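Local coordinates for protein putative non-ribosomal peptide synthetase (Actinomadura parvosata subsp. kistnae, PDB 6M7L) that probably acts as a condensation domain of a non-ribosomal peptide synthetase, a member of the CoA-dependent acyltransferase superfamily, at residues A[369-381]-A[406-418]. Sequence-based numbering, arbitrary orientation.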
loop_
_atom_site.group_PDB
_atom_site.type_symbol
_atom_site.label_atom_id
_atom_site.label_comp_id
_atom_site.label_asym_id
_atom_site.label_seq_id
_atom_site.Cartn_x
_atom_site.Cartn_y
_atom_site.Cartn_z
ATOM N N HIS A 369 6.794 -24.114 21.988
ATOM C CA HIS A 369 6.212 -22.799 22.215
ATOM C C HIS A 369 5.205 -22.856 23.363
ATOM O O HIS A 369 4.498 -23.857 23.523
ATOM C CB HIS A 369 5.536 -22.289 20.942
ATOM C CG HIS A 369 5.144 -20.846 21.000
ATOM N ND1 HIS A 369 3.880 -20.433 21.361
ATOM C CD2 HIS A 369 5.851 -19.720 20.745
ATOM C CE1 HIS A 369 3.824 -19.112 21.324
ATOM N NE2 HIS A 369 5.008 -18.655 20.954
ATOM N N PRO A 370 5.124 -21.809 24.182
ATOM C CA PRO A 370 4.207 -21.837 25.328
ATOM C C PRO A 370 2.745 -21.825 24.908
ATOM O O PRO A 370 2.372 -21.279 23.866
ATOM C CB PRO A 370 4.566 -20.561 26.102
ATOM C CG PRO A 370 5.941 -20.202 25.645
ATOM C CD PRO A 370 6.008 -20.632 24.214
ATOM N N ILE A 371 1.921 -22.461 25.742
ATOM C CA ILE A 371 0.461 -22.446 25.661
ATOM C C ILE A 371 -0.053 -23.087 24.375
ATOM O O ILE A 371 -0.942 -23.945 24.417
ATOM C CB ILE A 371 -0.088 -21.017 25.823
ATOM C CG1 ILE A 371 0.400 -20.414 27.143
ATOM C CG2 ILE A 371 -1.609 -21.032 25.794
ATOM C CD1 ILE A 371 -0.144 -19.031 27.428
ATOM N N PHE A 372 0.477 -22.676 23.225
ATOM C CA PHE A 372 0.090 -23.287 21.964
ATOM C C PHE A 372 1.323 -23.526 21.109
ATOM O O PHE A 372 2.324 -22.813 21.212
ATOM C CB PHE A 372 -0.937 -22.431 21.192
ATOM C CG PHE A 372 -0.481 -21.028 20.911
ATOM C CD1 PHE A 372 0.261 -20.738 19.777
ATOM C CD2 PHE A 372 -0.812 -19.996 21.771
ATOM C CE1 PHE A 372 0.678 -19.447 19.518
ATOM C CE2 PHE A 372 -0.401 -18.702 21.512
ATOM C CZ PHE A 372 0.345 -18.427 20.387
ATOM N N GLN A 373 1.238 -24.555 20.269
ATOM C CA GLN A 373 2.282 -24.878 19.313
ATOM C C GLN A 373 1.801 -24.795 17.877
ATOM O O GLN A 373 2.620 -24.914 16.957
ATOM C CB GLN A 373 2.844 -26.285 19.578
ATOM C CG GLN A 373 3.454 -26.465 20.958
ATOM C CD GLN A 373 2.414 -26.544 22.058
ATOM O OE1 GLN A 373 1.421 -27.260 21.936
ATOM N NE2 GLN A 373 2.628 -25.792 23.133
ATOM N N VAL A 374 0.503 -24.605 17.663
ATOM C CA VAL A 374 -0.087 -24.430 16.345
ATOM C C VAL A 374 -0.754 -23.065 16.314
ATOM O O VAL A 374 -1.430 -22.675 17.272
ATOM C CB VAL A 374 -1.099 -25.552 16.031
ATOM C CG1 VAL A 374 -1.755 -25.327 14.676
ATOM C CG2 VAL A 374 -0.411 -26.907 16.080
ATOM N N ALA A 375 -0.546 -22.330 15.226
ATOM C CA ALA A 375 -1.148 -21.019 15.058
ATOM C C ALA A 375 -1.844 -20.947 13.707
ATOM O O ALA A 375 -1.476 -21.646 12.760
ATOM C CB ALA A 375 -0.110 -19.896 15.183
ATOM N N LEU A 376 -2.861 -20.093 13.630
ATOM C CA LEU A 376 -3.692 -19.972 12.441
ATOM C C LEU A 376 -3.834 -18.507 12.059
ATOM O O LEU A 376 -4.181 -17.672 12.903
ATOM C CB LEU A 376 -5.073 -20.593 12.675
ATOM C CG LEU A 376 -6.155 -20.294 11.637
ATOM C CD1 LEU A 376 -5.746 -20.791 10.257
ATOM C CD2 LEU A 376 -7.482 -20.904 12.063
ATOM N N GLN A 377 -3.563 -18.201 10.793
ATOM C CA GLN A 377 -3.835 -16.891 10.219
ATOM C C GLN A 377 -4.798 -17.062 9.055
ATOM O O GLN A 377 -4.541 -17.855 8.142
ATOM C CB GLN A 377 -2.555 -16.199 9.737
ATOM C CG GLN A 377 -1.406 -16.212 10.724
ATOM C CD GLN A 377 -1.777 -15.676 12.095
ATOM O OE1 GLN A 377 -1.374 -16.232 13.117
ATOM N NE2 GLN A 377 -2.535 -14.584 12.125
ATOM N N LEU A 378 -5.907 -16.330 9.093
ATOM C CA LEU A 378 -6.878 -16.309 8.005
ATOM C C LEU A 378 -7.051 -14.859 7.578
ATOM O O LEU A 378 -7.620 -14.050 8.321
ATOM C CB LEU A 378 -8.207 -16.932 8.435
ATOM C CG LEU A 378 -9.222 -17.189 7.320
ATOM C CD1 LEU A 378 -9.910 -18.527 7.525
ATOM C CD2 LEU A 378 -10.246 -16.068 7.249
ATOM N N ASP A 379 -6.560 -14.531 6.389
ATOM C CA ASP A 379 -6.537 -13.163 5.898
ATOM C C ASP A 379 -7.457 -13.008 4.696
ATOM O O ASP A 379 -7.531 -13.893 3.837
ATOM C CB ASP A 379 -5.116 -12.750 5.510
ATOM C CG ASP A 379 -4.138 -12.888 6.655
ATOM O OD1 ASP A 379 -4.527 -12.599 7.806
ATOM O OD2 ASP A 379 -2.982 -13.289 6.404
ATOM N N GLU A 380 -8.158 -11.882 4.645
ATOM C CA GLU A 380 -8.838 -11.481 3.427
ATOM C C GLU A 380 -7.810 -10.955 2.434
ATOM O O GLU A 380 -6.762 -10.429 2.817
ATOM C CB GLU A 380 -9.888 -10.405 3.718
ATOM C CG GLU A 380 -10.512 -10.473 5.110
ATOM C CD GLU A 380 -11.477 -11.633 5.281
ATOM O OE1 GLU A 380 -11.131 -12.601 5.994
ATOM O OE2 GLU A 380 -12.584 -11.575 4.702
ATOM N N ASP A 381 -8.108 -11.115 1.147
ATOM C CA ASP A 381 -7.182 -10.650 0.124
ATOM C C ASP A 381 -7.051 -9.134 0.189
ATOM O O ASP A 381 -8.032 -8.416 0.397
ATOM C CB ASP A 381 -7.655 -11.090 -1.263
ATOM C CG ASP A 381 -6.502 -11.418 -2.194
ATOM O OD1 ASP A 381 -5.342 -11.122 -1.833
ATOM O OD2 ASP A 381 -6.754 -11.980 -3.281
ATOM N N MET A 406 10.725 -19.828 13.457
ATOM C CA MET A 406 9.577 -19.800 14.348
ATOM C C MET A 406 9.759 -20.829 15.451
ATOM O O MET A 406 10.523 -21.788 15.317
ATOM C CB MET A 406 8.266 -20.063 13.594
ATOM C CG MET A 406 8.123 -21.475 13.052
ATOM S SD MET A 406 6.508 -21.733 12.300
ATOM C CE MET A 406 6.518 -23.501 12.042
ATOM N N GLU A 407 9.048 -20.608 16.557
ATOM C CA GLU A 407 9.006 -21.568 17.650
ATOM C C GLU A 407 7.845 -22.539 17.530
ATOM O O GLU A 407 7.858 -23.586 18.187
ATOM C CB GLU A 407 8.901 -20.843 18.994
ATOM C CG GLU A 407 9.967 -19.800 19.234
ATOM C CD GLU A 407 9.827 -19.155 20.594
ATOM O OE1 GLU A 407 10.105 -19.835 21.607
ATOM O OE2 GLU A 407 9.420 -17.976 20.652
ATOM N N LEU A 408 6.844 -22.210 16.721
ATOM C CA LEU A 408 5.683 -23.066 16.571
ATOM C C LEU A 408 6.045 -24.326 15.794
ATOM O O LEU A 408 7.031 -24.373 15.054
ATOM C CB LEU A 408 4.562 -22.313 15.856
ATOM C CG LEU A 408 4.124 -21.008 16.519
ATOM C CD1 LEU A 408 3.476 -20.088 15.499
ATOM C CD2 LEU A 408 3.170 -21.295 17.667
ATOM N N ASP A 409 5.235 -25.368 15.988
ATOM C CA ASP A 409 5.375 -26.565 15.169
ATOM C C ASP A 409 4.659 -26.398 13.838
ATOM O O ASP A 409 5.147 -26.860 12.800
ATOM C CB ASP A 409 4.826 -27.785 15.907
ATOM C CG ASP A 409 5.346 -27.889 17.319
ATOM O OD1 ASP A 409 6.418 -27.316 17.597
ATOM O OD2 ASP A 409 4.687 -28.545 18.151
ATOM N N LEU A 410 3.503 -25.740 13.858
ATOM C CA LEU A 410 2.679 -25.560 12.676
ATOM C C LEU A 410 2.093 -24.158 12.684
ATOM O O LEU A 410 1.620 -23.678 13.718
ATOM C CB LEU A 410 1.560 -26.604 12.619
ATOM C CG LEU A 410 2.030 -28.055 12.525
ATOM C CD1 LEU A 410 0.905 -29.010 12.886
ATOM C CD2 LEU A 410 2.568 -28.346 11.132
ATOM N N TRP A 411 2.133 -23.503 11.527
ATOM C CA TRP A 411 1.554 -22.174 11.357
ATOM C C TRP A 411 0.752 -22.197 10.060
ATOM O O TRP A 411 1.320 -22.127 8.967
ATOM C CB TRP A 411 2.631 -21.094 11.332
ATOM C CG TRP A 411 2.099 -19.737 11.671
ATOM C CD1 TRP A 411 0.802 -19.411 11.938
ATOM C CD2 TRP A 411 2.849 -18.522 11.785
ATOM N NE1 TRP A 411 0.697 -18.071 12.216
ATOM C CE2 TRP A 411 1.938 -17.500 12.124
ATOM C CE3 TRP A 411 4.201 -18.197 11.632
ATOM C CZ2 TRP A 411 2.334 -16.179 12.315
ATOM C CZ3 TRP A 411 4.592 -16.885 11.820
ATOM C CH2 TRP A 411 3.661 -15.891 12.159
ATOM N N LEU A 412 -0.567 -22.303 10.184
ATOM C CA LEU A 412 -1.455 -22.363 9.029
ATOM C C LEU A 412 -1.862 -20.942 8.647
ATOM O O LEU A 412 -2.598 -20.280 9.384
ATOM C CB LEU A 412 -2.672 -23.229 9.336
ATOM C CG LEU A 412 -3.704 -23.341 8.216
ATOM C CD1 LEU A 412 -3.071 -23.878 6.940
ATOM C CD2 LEU A 412 -4.856 -24.221 8.662
ATOM N N LYS A 413 -1.380 -20.480 7.498
ATOM C CA LYS A 413 -1.679 -19.151 6.978
ATOM C C LYS A 413 -2.509 -19.304 5.712
ATOM O O LYS A 413 -2.032 -19.867 4.722
ATOM C CB LYS A 413 -0.390 -18.383 6.684
ATOM C CG LYS A 413 0.550 -18.254 7.869
ATOM C CD LYS A 413 1.968 -17.953 7.402
ATOM C CE LYS A 413 2.816 -17.394 8.531
ATOM N NZ LYS A 413 4.257 -17.305 8.168
ATOM N N LEU A 414 -3.743 -18.803 5.739
ATOM C CA LEU A 414 -4.676 -19.000 4.639
ATOM C C LEU A 414 -5.235 -17.668 4.158
ATOM O O LEU A 414 -5.463 -16.751 4.953
ATOM C CB LEU A 414 -5.824 -19.926 5.052
ATOM C CG LEU A 414 -5.408 -21.368 5.339
ATOM C CD1 LEU A 414 -6.546 -22.146 5.971
ATOM C CD2 LEU A 414 -4.945 -22.036 4.059
ATOM N N LEU A 415 -5.446 -17.574 2.848
ATOM C CA LEU A 415 -6.091 -16.426 2.227
ATOM C C LEU A 415 -7.554 -16.753 1.963
ATOM O O LEU A 415 -7.867 -17.763 1.322
ATOM C CB LEU A 415 -5.394 -16.040 0.922
ATOM C CG LEU A 415 -4.146 -15.165 1.033
ATOM C CD1 LEU A 415 -3.435 -15.089 -0.307
ATOM C CD2 LEU A 415 -4.518 -13.774 1.521
ATOM N N ASP A 416 -8.446 -15.894 2.458
ATOM C CA ASP A 416 -9.888 -16.085 2.314
ATOM C C ASP A 416 -10.352 -15.325 1.072
ATOM O O ASP A 416 -10.826 -14.188 1.134
ATOM C CB ASP A 416 -10.609 -15.623 3.574
ATOM C CG ASP A 416 -12.088 -15.944 3.559
ATOM O OD1 ASP A 416 -12.533 -16.686 2.660
ATOM O OD2 ASP A 416 -12.809 -15.450 4.454
ATOM N N HIS A 417 -10.201 -15.974 -0.081
ATOM C CA HIS A 417 -10.579 -15.359 -1.346
ATOM C C HIS A 417 -12.093 -15.228 -1.457
ATOM O O HIS A 417 -12.842 -16.142 -1.096
ATOM C CB HIS A 417 -10.044 -16.177 -2.521
ATOM C CG HIS A 417 -8.564 -16.060 -2.718
ATOM N ND1 HIS A 417 -7.883 -14.872 -2.562
ATOM C CD2 HIS A 417 -7.635 -16.983 -3.060
ATOM C CE1 HIS A 417 -6.599 -15.069 -2.799
ATOM N NE2 HIS A 417 -6.422 -16.341 -3.103
ATOM N N ARG A 418 -12.543 -14.087 -1.972
ATOM C CA ARG A 418 -13.961 -13.805 -2.117
ATOM C C ARG A 418 -14.246 -13.209 -3.488
ATOM O O ARG A 418 -13.395 -12.545 -4.086
ATOM C CB ARG A 418 -14.460 -12.839 -1.033
ATOM C CG ARG A 418 -14.314 -13.349 0.390
ATOM C CD ARG A 418 -15.154 -14.591 0.632
ATOM N NE ARG A 418 -15.077 -15.024 2.023
ATOM C CZ ARG A 418 -15.938 -14.661 2.967
ATOM N NH1 ARG A 418 -15.787 -15.101 4.209
ATOM N NH2 ARG A 418 -16.954 -13.860 2.671
#
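L408 is the bump to start from. Its CD2 rests over one face of the H369 ring, a CH-pi contact 4.1 Å from the centroid, and touches CE1 of F372; its other branch, CD1, packs on the methyl of A375 and reaches one face of the W411 indole. H369 is held by its own loop, ND1 donating to F372 O. From here the chains run on as parallel strands, 374-380 beside 410-418, with backbone bonds from A375 N to L410 O through to D416 N on D379 O.

W411, swung anti to its backbone N (chi1 -159°), leans towards the neighbouring strand and lays its CD1 edge against A375 CB, 3.4 Å away. K413 CE covers the centre of the face opposite L408. Q377, bent at chi2, brings OE1 in the indole plane to NE1 at 2.9 Å, its amide upright to the ring, while R298 N also donates to OE1. An alanine for W411 would probably open a gap between L408 and the K413 chain and leave Q377 OE1 without its indole donor.

On the reverse face V374 CG2 meets L410 CB and L376 CD1 nestles against L412 CG at 3.9 Å. L284 and F273 of helix 272-288 pack onto V374 and L376. Strand 424-434 flanks 410-418 in this mixed sheet of the condensation-domain fold, and strand 292-299 borders 374-380 through backbone bonds with G296.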